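Response regulator receiver protein (Pseudoalteromonas atlantica T6c, PDB 3KTO) is a CheY-like receiver-domain protein that probably takes part in two-component signalling, perhaps in the control of transcription. Local coordinates at residues 89-92 and 93-96. Sequence-based numbering, arbitrary orientation.
Sequences SSDI and PTAV
Asp91 O is approached by two donors, one from its neighbour's side chain and one from the first turn of helix 92-100. Ser90 OG donates to Asp91 O over 3.1 Å, arriving 31° off the carbonyl plane, and Ala95 N adds a weak bond to Asp91 O at 3.4 Å. The side chain of Asp91 supplies the N-cap: its OD1 accepts from Thr94 N at 2.9 Å, with an N-H...O angle of 157° and the donor lying nearly on the extension of the carboxylate C-O bond. A chi1 of 52° wedges CG between the backbone N and carbonyl carbon of Asp91, which turns the carboxylate back over the start of the helix; the side chains of Asp91 and Thr94 cross at about a right angle. Pro93 occupies the first turn without an N-H to offer, and its CD comes within 3.3 Å of Asp91 OD1. Beside the carboxylate, a water bridges the turn, accepting from Asp91 N and donating to Thr94 OG1 at 2.8 Å. That hydroxyl also hydrogen-bonds Asp65, while Asp91 OD2 forms a salt bridge with Lys64, so the cap is joined to the loop before helix 66-76. One residue further on, the regular pattern is set: Val96 N reaches Ile92 O at 3.0 Å, nearly straight, and Ile92 CG2 lies 4.1 Å from Val96 CG2 along the exposed flank. Thr94, by contrast, is buried and touches Phe106 of strand 105-108. The aspartate cap marks the start of the helix after strand 83-87 in this CheY-like fold, and the pairing of OD2 with Lys64 probably helps hold the carboxylate in place; its negative charge at the helix N-terminus probably also interacts favourably with the helix dipole.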
loop_
_atom_site.group_PDB
_atom_site.type_symbol
_atom_site.label_atom_id
_atom_site.label_comp_id
_atom_site.label_asym_id
_atom_site.label_seq_id
_atom_site.Cartn_x
_atom_site.Cartn_y
_atom_site.Cartn_z
ATOM N N SER A 89 -1.211 -2.211 7.821
ATOM C CA SER A 89 -2.139 -3.329 7.797
ATOM C C SER A 89 -2.033 -4.034 9.139
ATOM O O SER A 89 -0.931 -4.355 9.594
ATOM C CB SER A 89 -1.757 -4.303 6.683
ATOM O OG SER A 89 -2.542 -5.478 6.751
ATOM N N SER A 90 -3.163 -4.281 9.790
ATOM C CA SER A 90 -3.076 -4.947 11.076
ATOM C C SER A 90 -4.368 -5.501 11.645
ATOM O O SER A 90 -5.414 -4.860 11.575
ATOM C CB SER A 90 -2.464 -3.990 12.098
ATOM O OG SER A 90 -2.523 -4.544 13.403
ATOM N N ASP A 91 -4.283 -6.703 12.202
ATOM C CA ASP A 91 -5.429 -7.311 12.847
ATOM C C ASP A 91 -5.129 -7.266 14.337
ATOM O O ASP A 91 -4.035 -6.875 14.746
ATOM C CB ASP A 91 -5.675 -8.756 12.376
ATOM C CG ASP A 91 -4.447 -9.642 12.471
ATOM O OD1 ASP A 91 -3.619 -9.470 13.395
ATOM O OD2 ASP A 91 -4.333 -10.545 11.616
ATOM N N ILE A 92 -6.098 -7.652 15.152
ATOM C CA ILE A 92 -5.914 -7.617 16.591
ATOM C C ILE A 92 -4.753 -8.475 17.111
ATOM O O ILE A 92 -3.975 -8.014 17.942
ATOM C CB ILE A 92 -7.211 -8.034 17.324
ATOM C CG1 ILE A 92 -8.332 -7.032 17.033
ATOM C CG2 ILE A 92 -6.961 -8.130 18.791
ATOM C CD1 ILE A 92 -7.939 -5.601 17.211
ATOM N N PRO A 93 -4.626 -9.733 16.640
ATOM C CA PRO A 93 -3.518 -10.565 17.134
ATOM C C PRO A 93 -2.131 -9.950 16.916
ATOM O O PRO A 93 -1.252 -10.078 17.762
ATOM C CB PRO A 93 -3.711 -11.880 16.385
ATOM C CG PRO A 93 -5.210 -11.966 16.280
ATOM C CD PRO A 93 -5.568 -10.546 15.852
ATOM N N THR A 94 -1.937 -9.282 15.787
ATOM C CA THR A 94 -0.651 -8.644 15.509
ATOM C C THR A 94 -0.352 -7.540 16.546
ATOM O O THR A 94 0.764 -7.446 17.075
ATOM C CB THR A 94 -0.636 -8.072 14.078
ATOM O OG1 THR A 94 -0.544 -9.158 13.144
ATOM C CG2 THR A 94 0.538 -7.107 13.879
ATOM N N ALA A 95 -1.355 -6.724 16.845
ATOM C CA ALA A 95 -1.205 -5.648 17.833
ATOM C C ALA A 95 -0.857 -6.241 19.192
ATOM O O ALA A 95 0.047 -5.765 19.876
ATOM C CB ALA A 95 -2.502 -4.833 17.936
ATOM N N VAL A 96 -1.578 -7.288 19.580
ATOM C CA VAL A 96 -1.340 -7.944 20.858
ATOM C C VAL A 96 0.062 -8.556 20.908
ATOM O O VAL A 96 0.759 -8.441 21.911
ATOM C CB VAL A 96 -2.406 -9.049 21.122
ATOM C CG1 VAL A 96 -2.047 -9.851 22.369
ATOM C CG2 VAL A 96 -3.785 -8.408 21.289
HETATM O O HOH W 1 -2.037 -7.950 11.138
#